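Local structure of periplasmic binding protein/LacI transcriptional regulator (Clostridium phytofermentans, 3BRS) at residues Asp75-Tyr80 and Val140-Thr145; Gly90-Val95 and Ile104-Val109; Ser131-Val136 and Lys163-Tyr168; Ala240-Lys245 and Ser272-Ile277. The protein probably binds a sugar outside the cell membrane as the solute-binding component of a transport system. All coordinates share one frame; numbering follows the deposited sequence.

Overall arrangement
The chain has two lobes, each with its own sheet. Interaction 2 belongs to the sheet that includes strand 92-96, and interactions 3 and 4 join strands of the other sheet. Interaction 1 bridges the lobes through loops, with one backbone bond and a lysine laid against a tyrosine. Interaction 2 is the buried one, and the other three are partly buried. Its parallel pairing is preceded by an aspartate that bonds to the neighbouring strand. Interactions 3 and 4 lie at the two edges of one sheet, their centres about 22 Å apart. Interaction 3 is parallel with charged lysines at one end, interaction 4 antiparallel and largely apolar. Interactions 1 and 2 touch through Tyr80 and Ile104.

Interaction 1. Residues Asp75-Tyr80 and Val140-Thr145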
# COMPACT_ATOMS: atom_id res chain seq x y z
N ASP A 75 -2.59 6.39 8.99
CA ASP A 75 -2.20 7.77 8.81
C ASP A 75 -0.77 7.96 9.30
O ASP A 75 -0.41 7.61 10.44
CB ASP A 75 -3.16 8.68 9.66
CG ASP A 75 -3.05 10.10 9.21
OD1 ASP A 75 -2.13 10.74 9.67
OD2 ASP A 75 -3.74 10.53 8.28
N TYR A 76 0.04 8.57 8.45
CA TYR A 76 1.43 8.78 8.71
C TYR A 76 1.67 9.58 9.99
O TYR A 76 2.63 9.31 10.73
CB TYR A 76 1.93 9.58 7.49
CG TYR A 76 3.41 9.94 7.56
CD1 TYR A 76 4.38 8.93 7.59
CD2 TYR A 76 3.85 11.27 7.48
CE1 TYR A 76 5.74 9.23 7.63
CE2 TYR A 76 5.19 11.56 7.50
CZ TYR A 76 6.12 10.52 7.60
OH TYR A 76 7.48 10.79 7.62
N GLU A 77 0.83 10.58 10.27
CA GLU A 77 0.95 11.38 11.54
C GLU A 77 -0.01 11.06 12.72
O GLU A 77 0.35 11.25 13.89
CB GLU A 77 0.84 12.83 11.14
CG GLU A 77 2.03 13.25 10.25
CD GLU A 77 1.82 14.56 9.53
OE1 GLU A 77 2.83 15.17 9.12
OE2 GLU A 77 0.65 14.96 9.35
N LYS A 78 -1.21 10.52 12.43
CA LYS A 78 -2.30 10.48 13.44
C LYS A 78 -2.55 9.16 14.08
O LYS A 78 -3.06 9.13 15.21
CB LYS A 78 -3.61 11.02 12.87
CG LYS A 78 -3.31 12.07 11.71
CD LYS A 78 -4.18 13.19 11.76
CE LYS A 78 -3.58 14.11 12.75
NZ LYS A 78 -3.76 15.51 12.18
N THR A 79 -2.14 8.08 13.39
CA THR A 79 -2.11 6.74 13.96
C THR A 79 -1.36 6.64 15.36
O THR A 79 -1.75 5.92 16.29
CB THR A 79 -1.48 5.77 12.89
OG1 THR A 79 -2.33 5.72 11.78
CG2 THR A 79 -1.42 4.37 13.44
N TYR A 80 -0.27 7.38 15.44
CA TYR A 80 0.56 7.47 16.61
C TYR A 80 -0.34 7.97 17.74
O TYR A 80 -0.10 7.66 18.85
CB TYR A 80 1.71 8.45 16.31
CG TYR A 80 2.54 8.86 17.52
CD1 TYR A 80 3.66 8.14 17.87
CD2 TYR A 80 2.22 10.02 18.30
CE1 TYR A 80 4.46 8.46 18.98
CE2 TYR A 80 3.05 10.36 19.44
CZ TYR A 80 4.14 9.56 19.75
OH TYR A 80 4.94 9.84 20.81
N VAL A 140 -4.77 7.09 -0.51
CA VAL A 140 -5.07 7.82 0.77
C VAL A 140 -3.92 8.70 0.97
O VAL A 140 -2.86 8.21 1.30
CB VAL A 140 -5.28 6.94 2.06
CG1 VAL A 140 -5.53 7.88 3.37
CG2 VAL A 140 -6.49 6.12 1.87
N LYS A 141 -4.11 9.99 0.71
CA LYS A 141 -3.03 10.97 0.61
C LYS A 141 -2.09 10.98 1.80
O LYS A 141 -0.87 11.24 1.68
CB LYS A 141 -3.62 12.41 0.48
CG LYS A 141 -2.52 13.48 0.39
CD LYS A 141 -2.98 14.75 -0.19
CE LYS A 141 -1.78 15.63 -0.30
NZ LYS A 141 -1.96 16.37 -1.58
N ASN A 142 -2.65 10.70 2.97
CA ASN A 142 -1.84 10.78 4.16
C ASN A 142 -1.26 9.52 4.63
O ASN A 142 -0.66 9.56 5.66
CB ASN A 142 -2.68 11.22 5.31
CG ASN A 142 -2.42 12.55 5.65
OD1 ASN A 142 -1.65 12.81 6.61
ND2 ASN A 142 -2.99 13.46 4.88
N SER A 143 -1.40 8.40 3.90
CA SER A 143 -0.77 7.19 4.35
C SER A 143 0.59 7.27 3.85
O SER A 143 0.75 7.77 2.81
CB SER A 143 -1.36 5.95 3.70
OG SER A 143 -1.18 6.09 2.37
N LYS A 144 1.56 6.67 4.52
CA LYS A 144 2.92 6.74 4.13
C LYS A 144 3.22 5.99 2.82
O LYS A 144 4.06 6.50 1.98
CB LYS A 144 3.77 6.21 5.27
CG LYS A 144 5.22 6.39 5.00
CD LYS A 144 5.94 6.21 6.25
CE LYS A 144 7.34 6.70 6.04
NZ LYS A 144 8.02 5.63 5.30
N THR A 145 2.50 4.89 2.55
CA THR A 145 2.71 4.16 1.24
C THR A 145 2.24 5.06 0.03
O THR A 145 2.92 5.13 -1.00
CB THR A 145 1.98 2.84 1.17
OG1 THR A 145 0.57 3.06 1.49
CG2 THR A 145 2.57 1.92 2.11
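Asn142 is the first residue of 140-145 to meet the other segment, and it does so with both backbone and side chain. Asn142 O accepts from Tyr76 N at 3.0 Å. The bond is nearly straight, 167° at the hydrogen, with the donor somewhat tilted from the carbonyl plane. Asn142 CB lies 3.2 Å from Asp75 OD2, and the Asn142 amide plane is turned only 20° from the Asp75 carboxylate. Ser143 follows, ending a type I turn that starts at Val140. Val140 O takes two bonds, from Ser143 N and from Ser143 OG. The hydroxyl also accepts from Ala146 N, so Ser143 is the N-cap of helix 144-157. The contact thus sets the start of a helix in one lobe against the loop that follows strand 68-71 in the other, across the two-lobed fold of periplasmic binding proteins. Lys144 comes next and runs past one side of the Tyr76 ring. Lys144 CB is 3.6 Å from Tyr76 CD1. Lys144 CD approaches Tyr76 CE1 obliquely, at 3.3 Å, and CE follows along the same side. The Lys144 chain is extended as far as CE and turns at chi4 (-77°), beyond the ring contact. Its NZ forms a salt bridge with Asp148. On the facing loop, Thr79 OG1 accepts from Asp75 N at 2.9 Å, which ties the start of that loop to Thr79.

Interaction 2. Residues Gly90-Val95 and Ile104-Val109; sequences GIKLIV and IADITV
Asp106 reaches across to Leu93 and binds it with both backbone and side chain. Asp106 CB packs 3.2 Å from Leu93 O. CG is anti to the carbonyl carbon (chi1 -60°), which swings the carboxylate back along the neighbouring strand. At the tip, Asp106 OD2 accepts from Leu93 N at 2.8 Å. The donor comes from the anti side, 32° out of the carboxylate plane. Asp106 OD2 also lies 3.3 Å from Lys92 CA and takes a longer bond from a water that also donates to Ile91 O. Asp106 N in turn donates to Leu93 O at 2.8 Å. The carboxylate therefore takes the place of a backbone carbonyl just ahead of the regular pairing. Beyond it the strands run parallel. Val95 N donates to Ile107 O at 2.8 Å, and Val95 O accepts from Val109 N at 2.9 Å. These are neighbouring strands of the parallel sheet in this lobe, with strand 68-71 beyond 92-96 and strand 269-271 beyond 107-110. Apolar groups close the contact on the Leu93 and Val95 side. Val95 CG2 rests 3.8 Å from Ala105 CB, and Leu93 CD2 meets Ile104 CD1 at 4.0 Å. Lys92 NZ is not in contact with the carboxylate. Leu93 thus has both its backbone N and its O bonded to one residue, and the negative charge of Asp106 is probably eased by the amide and water that point at it.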
# COMPACT_ATOMS: atom_id res chain seq x y z
N GLY A 90 3.54 -2.51 27.35
CA GLY A 90 4.32 -3.80 27.40
C GLY A 90 4.19 -4.70 26.18
O GLY A 90 4.61 -5.88 26.15
N ILE A 91 3.63 -4.12 25.14
CA ILE A 91 3.41 -4.83 23.83
C ILE A 91 4.45 -4.44 22.75
O ILE A 91 4.80 -3.26 22.57
CB ILE A 91 1.95 -4.52 23.29
CG1 ILE A 91 0.92 -4.92 24.35
CG2 ILE A 91 1.67 -5.36 22.08
CD1 ILE A 91 -0.46 -4.28 24.15
N LYS A 92 4.92 -5.46 22.03
CA LYS A 92 5.81 -5.30 20.88
C LYS A 92 5.03 -4.71 19.68
O LYS A 92 3.90 -5.12 19.40
CB LYS A 92 6.34 -6.72 20.51
CG LYS A 92 7.20 -7.40 21.58
CD LYS A 92 8.58 -6.77 21.59
CE LYS A 92 8.99 -6.21 22.94
NZ LYS A 92 9.31 -7.31 23.87
N LEU A 93 5.61 -3.74 18.96
CA LEU A 93 4.99 -3.22 17.80
C LEU A 93 5.80 -3.63 16.57
O LEU A 93 6.95 -3.21 16.45
CB LEU A 93 4.89 -1.70 17.88
CG LEU A 93 4.31 -0.94 16.70
CD1 LEU A 93 2.91 -1.46 16.26
CD2 LEU A 93 4.22 0.48 17.11
N ILE A 94 5.19 -4.40 15.67
CA ILE A 94 5.66 -4.54 14.26
C ILE A 94 4.86 -3.66 13.35
O ILE A 94 3.61 -3.70 13.34
CB ILE A 94 5.51 -6.02 13.72
CG1 ILE A 94 6.13 -6.95 14.65
CG2 ILE A 94 6.09 -6.28 12.25
CD1 ILE A 94 7.43 -6.46 15.13
N VAL A 95 5.53 -2.80 12.60
CA VAL A 95 4.80 -2.09 11.55
C VAL A 95 4.85 -2.89 10.24
O VAL A 95 5.90 -3.30 9.85
CB VAL A 95 5.19 -0.70 11.41
CG1 VAL A 95 4.71 -0.20 10.03
CG2 VAL A 95 4.55 0.15 12.57
N ILE A 104 8.40 4.71 16.35
CA ILE A 104 8.07 3.78 17.42
C ILE A 104 8.05 2.31 17.09
O ILE A 104 7.97 1.49 18.04
CB ILE A 104 6.83 4.24 18.21
CG1 ILE A 104 5.62 4.23 17.27
CG2 ILE A 104 7.10 5.63 18.92
CD1 ILE A 104 4.26 4.34 17.95
N ALA A 105 8.15 1.92 15.81
CA ALA A 105 8.15 0.48 15.47
C ALA A 105 9.32 -0.22 16.03
O ALA A 105 10.43 0.29 15.90
CB ALA A 105 8.12 0.23 13.95
N ASP A 106 9.12 -1.40 16.57
CA ASP A 106 10.22 -2.29 16.95
C ASP A 106 10.83 -2.88 15.68
O ASP A 106 12.03 -2.90 15.54
CB ASP A 106 9.79 -3.39 17.95
CG ASP A 106 9.27 -2.82 19.26
OD1 ASP A 106 9.89 -1.91 19.82
OD2 ASP A 106 8.21 -3.27 19.74
N ILE A 107 10.02 -3.32 14.74
CA ILE A 107 10.48 -3.62 13.38
C ILE A 107 9.45 -3.14 12.33
O ILE A 107 8.27 -3.08 12.63
CB ILE A 107 11.03 -5.09 13.19
CG1 ILE A 107 11.06 -5.46 11.72
CG2 ILE A 107 10.27 -6.08 14.00
CD1 ILE A 107 11.47 -6.80 11.44
N THR A 108 9.90 -2.66 11.18
CA THR A 108 9.02 -2.39 10.01
C THR A 108 9.24 -3.37 8.83
O THR A 108 10.35 -3.46 8.37
CB THR A 108 9.32 -1.01 9.49
OG1 THR A 108 8.91 -0.08 10.50
CG2 THR A 108 8.53 -0.73 8.14
N VAL A 109 8.22 -4.10 8.38
CA VAL A 109 8.36 -4.93 7.16
C VAL A 109 7.53 -4.29 6.05
O VAL A 109 6.31 -4.22 6.18
CB VAL A 109 7.91 -6.36 7.34
CG1 VAL A 109 8.48 -7.23 6.11
CG2 VAL A 109 8.45 -6.89 8.70
O HOH W 1 6.65 -0.95 21.48

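Interaction 3. Residues Ser131-Val136 and Lys163-Tyr168; sequences SGKIGV and KIEAIY
A beta-alpha-beta unit brings these strands together: strand 133-138 leads through helix 144-157 to strand 164-169, which lies parallel beside it at the edge of the sheet. The unit is one of the repeating elements of the Rossmann-like lobes of periplasmic binding proteins. Ile134 O accepts from Glu165 N at 2.7 Å in an almost linear bond, 175° at the hydrogen. Further on, Val136 N donates to Ala166 O, and Val136 O accepts from Tyr168 N at 2.7 Å. The ladder is less regular between them. Ala166 N is buried here without a partner, where Glu165 departs from extended geometry. Side chains of Ile134, Val136, Ile164 and Ile167 share the face that helix 144-157 covers through Leu153 and Leu157. Val136 CG2 meets Ile164 CG2 at 3.8 Å, and Ile167 runs alongside Val136 in the same direction, its CG2 against Val136 CB. At the start of the strands the contact turns polar. The Lys133 chain, bent at three of its torsions, brings NZ within 3.3 Å of Glu165 OE2, a salt bridge whose hydrogen bond is weak. The Glu165 chain bends at chi2 (86°), which carries its carboxylate back over Lys133. Asp190 lies near this carboxylate as a like charge. Lys163 instead reaches back to Gly132, just before strand 133-138. Its NZ also bonds Val128 O, and Lys163 NZ donates to Gly132 O at 3.0 Å, in the carbonyl plane.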
# COMPACT_ATOMS: atom_id res chain seq x y z
N SER A 131 5.72 12.78 -26.55
CA SER A 131 4.65 13.63 -26.06
C SER A 131 3.67 12.82 -25.25
O SER A 131 3.76 11.60 -25.18
CB SER A 131 3.87 14.27 -27.23
OG SER A 131 3.49 13.35 -28.26
N GLY A 132 2.70 13.53 -24.71
CA GLY A 132 1.67 12.98 -23.85
C GLY A 132 1.86 13.68 -22.53
O GLY A 132 2.96 14.15 -22.24
N LYS A 133 0.79 13.78 -21.75
CA LYS A 133 0.86 14.24 -20.37
C LYS A 133 0.32 13.07 -19.54
O LYS A 133 0.12 11.99 -20.08
CB LYS A 133 0.11 15.56 -20.09
CG LYS A 133 0.50 16.70 -21.05
CD LYS A 133 1.83 17.37 -20.69
CE LYS A 133 1.66 18.92 -20.50
NZ LYS A 133 0.92 19.34 -19.25
N ILE A 134 0.17 13.28 -18.25
CA ILE A 134 0.12 12.15 -17.33
C ILE A 134 -0.96 12.43 -16.34
O ILE A 134 -0.99 13.54 -15.75
CB ILE A 134 1.54 11.92 -16.54
CG1 ILE A 134 2.65 11.44 -17.48
CG2 ILE A 134 1.40 10.96 -15.34
CD1 ILE A 134 4.04 11.86 -16.96
N GLY A 135 -1.85 11.46 -16.09
CA GLY A 135 -2.76 11.68 -14.96
C GLY A 135 -2.48 10.66 -13.90
O GLY A 135 -2.19 9.48 -14.20
N VAL A 136 -2.59 11.08 -12.64
CA VAL A 136 -2.41 10.13 -11.54
C VAL A 136 -3.63 9.92 -10.64
O VAL A 136 -4.27 10.87 -10.14
CB VAL A 136 -1.29 10.57 -10.60
CG1 VAL A 136 -0.89 9.53 -9.56
CG2 VAL A 136 -0.07 11.00 -11.40
N LYS A 163 5.07 16.97 -16.45
CA LYS A 163 4.09 16.42 -17.34
C LYS A 163 2.86 15.84 -16.57
O LYS A 163 1.82 15.65 -17.15
CB LYS A 163 4.74 15.39 -18.27
CG LYS A 163 5.50 16.02 -19.43
CD LYS A 163 5.99 14.96 -20.40
CE LYS A 163 6.36 15.58 -21.77
NZ LYS A 163 5.74 14.84 -22.95
N ILE A 164 2.98 15.59 -15.26
CA ILE A 164 1.82 15.24 -14.46
C ILE A 164 0.83 16.39 -14.47
O ILE A 164 1.12 17.49 -13.98
CB ILE A 164 2.20 14.94 -13.00
CG1 ILE A 164 3.26 13.85 -12.98
CG2 ILE A 164 0.94 14.60 -12.15
CD1 ILE A 164 3.68 13.44 -11.53
N GLU A 165 -0.35 16.10 -15.00
CA GLU A 165 -1.39 17.08 -15.17
C GLU A 165 -2.14 17.31 -13.90
O GLU A 165 -2.51 18.45 -13.50
CB GLU A 165 -2.35 16.51 -16.19
CG GLU A 165 -3.10 17.54 -16.88
CD GLU A 165 -2.39 18.09 -18.08
OE1 GLU A 165 -2.16 17.33 -19.04
OE2 GLU A 165 -2.19 19.32 -18.08
N ALA A 166 -2.38 16.19 -13.24
CA ALA A 166 -3.15 16.20 -12.04
C ALA A 166 -3.03 14.91 -11.25
O ALA A 166 -2.80 13.78 -11.82
CB ALA A 166 -4.62 16.51 -12.36
N ILE A 167 -3.21 15.08 -9.95
CA ILE A 167 -3.26 13.94 -9.03
C ILE A 167 -4.55 13.89 -8.30
O ILE A 167 -4.88 14.82 -7.56
CB ILE A 167 -2.10 13.82 -8.01
CG1 ILE A 167 -0.78 14.06 -8.74
CG2 ILE A 167 -2.14 12.39 -7.40
CD1 ILE A 167 0.49 13.75 -8.02
N TYR A 168 -5.27 12.82 -8.51
CA TYR A 168 -6.63 12.62 -7.86
C TYR A 168 -6.49 11.56 -6.76
O TYR A 168 -5.90 10.48 -7.01
CB TYR A 168 -7.67 12.20 -8.91
CG TYR A 168 -9.06 11.99 -8.36
CD1 TYR A 168 -9.45 10.75 -7.85
CD2 TYR A 168 -10.00 13.04 -8.31
CE1 TYR A 168 -10.71 10.53 -7.30
CE2 TYR A 168 -11.32 12.82 -7.73
CZ TYR A 168 -11.65 11.57 -7.22
OH TYR A 168 -12.97 11.29 -6.66

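Interaction 4. Residues Ala240-Lys245 and Ser272-Ile277; sequences AMVVQK and SGCALI
Met241 N donates to Ile277 O at 2.8 Å, the shortest polar bond of this contact. Ile277 N returns a bond to Met241 O that is almost straight, 177° at the hydrogen. The pattern repeats at the next hydrogen-bonded pair: Val243 N donates to Ala275 O at 2.9 Å, and Ala275 N donates to Val243 O. Strand 275-278 is the antiparallel edge of an otherwise parallel sheet, and the chain returns to it by way of helix 246-262 and strand 269-271. Val242 and Leu276 form the non-hydrogen-bonded pair between these two. Their side chains lie on the face packed against helix 113-127. Val242 puts one methyl on each neighbour: Val242 CG2 is 3.8 Å from Leu276 CD1, and Val242 CG1 is 3.7 Å from Cys274 SG. The sulfur sits between the backbone N and the carbonyl carbon (chi1 67°), which turns it toward that methyl. On the other face Val243 CG2 meets Ile277 CD1 at 4.0 Å, beside Met227. At the far end the Lys245 chain runs alongside Gly273. The strands are therefore joined by paired backbone bonds, and the side chains between them add mainly apolar contacts.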
# COMPACT_ATOMS: atom_id res chain seq x y z
N ALA A 240 2.57 -1.61 -17.77
CA ALA A 240 3.56 -2.09 -16.85
C ALA A 240 2.94 -2.15 -15.50
O ALA A 240 2.03 -1.36 -15.19
CB ALA A 240 4.78 -1.20 -16.84
N MET A 241 3.40 -3.07 -14.65
CA MET A 241 2.96 -3.02 -13.25
C MET A 241 4.09 -3.45 -12.31
O MET A 241 4.89 -4.42 -12.65
CB MET A 241 1.72 -3.87 -12.99
CG MET A 241 1.77 -5.39 -13.24
SD MET A 241 0.22 -6.33 -12.78
CE MET A 241 -0.99 -5.37 -13.68
N VAL A 242 4.20 -2.70 -11.17
CA VAL A 242 5.04 -3.07 -10.06
C VAL A 242 4.15 -3.94 -9.11
O VAL A 242 3.02 -3.59 -8.76
CB VAL A 242 5.69 -1.87 -9.32
CG1 VAL A 242 6.63 -2.40 -8.24
CG2 VAL A 242 6.53 -0.97 -10.29
N VAL A 243 4.65 -5.10 -8.75
CA VAL A 243 3.89 -6.10 -8.00
C VAL A 243 4.61 -6.23 -6.68
O VAL A 243 5.86 -6.25 -6.68
CB VAL A 243 4.06 -7.43 -8.82
CG1 VAL A 243 3.79 -8.61 -7.98
CG2 VAL A 243 3.20 -7.37 -10.02
N GLN A 244 3.89 -6.28 -5.55
CA GLN A 244 4.57 -6.40 -4.27
C GLN A 244 4.55 -7.86 -3.83
O GLN A 244 4.17 -8.73 -4.61
CB GLN A 244 3.86 -5.54 -3.19
CG GLN A 244 3.73 -4.10 -3.63
CD GLN A 244 2.93 -3.33 -2.67
OE1 GLN A 244 3.41 -3.01 -1.59
NE2 GLN A 244 1.68 -3.05 -3.02
N LYS A 245 4.96 -8.11 -2.57
CA LYS A 245 4.96 -9.44 -1.97
C LYS A 245 4.16 -9.53 -0.64
O LYS A 245 4.71 -9.80 0.43
CB LYS A 245 6.39 -10.02 -1.88
CG LYS A 245 6.93 -10.39 -3.26
CD LYS A 245 8.34 -10.95 -3.25
CE LYS A 245 9.15 -10.41 -4.49
NZ LYS A 245 10.68 -10.54 -4.51
N SER A 272 10.53 -5.96 1.78
CA SER A 272 9.73 -7.08 1.34
C SER A 272 10.03 -7.36 -0.12
O SER A 272 9.84 -8.49 -0.60
CB SER A 272 8.24 -6.77 1.54
OG SER A 272 7.44 -7.90 1.31
N GLY A 273 10.46 -6.36 -0.87
CA GLY A 273 10.77 -6.65 -2.28
C GLY A 273 9.55 -6.52 -3.20
O GLY A 273 8.42 -6.76 -2.78
N CYS A 274 9.79 -6.12 -4.46
CA CYS A 274 8.71 -5.96 -5.50
C CYS A 274 9.34 -6.20 -6.88
O CYS A 274 10.55 -6.28 -6.96
CB CYS A 274 8.07 -4.57 -5.40
SG CYS A 274 9.26 -3.35 -5.84
N ALA A 275 8.54 -6.42 -7.93
CA ALA A 275 9.06 -6.58 -9.30
C ALA A 275 8.29 -5.75 -10.32
O ALA A 275 7.11 -5.52 -10.16
CB ALA A 275 9.07 -8.06 -9.73
N LEU A 276 8.97 -5.31 -11.36
CA LEU A 276 8.35 -4.60 -12.47
C LEU A 276 8.21 -5.56 -13.68
O LEU A 276 9.22 -6.06 -14.19
CB LEU A 276 9.23 -3.43 -12.92
CG LEU A 276 8.79 -2.62 -14.15
CD1 LEU A 276 7.59 -1.76 -13.85
CD2 LEU A 276 9.87 -1.69 -14.61
N ILE A 277 6.95 -5.72 -14.13
CA ILE A 277 6.60 -6.46 -15.30
C ILE A 277 6.00 -5.54 -16.35
O ILE A 277 5.26 -4.65 -16.06
CB ILE A 277 5.55 -7.55 -14.99
CG1 ILE A 277 5.47 -7.85 -13.51
CG2 ILE A 277 5.96 -8.84 -15.75
CD1 ILE A 277 4.72 -9.14 -13.24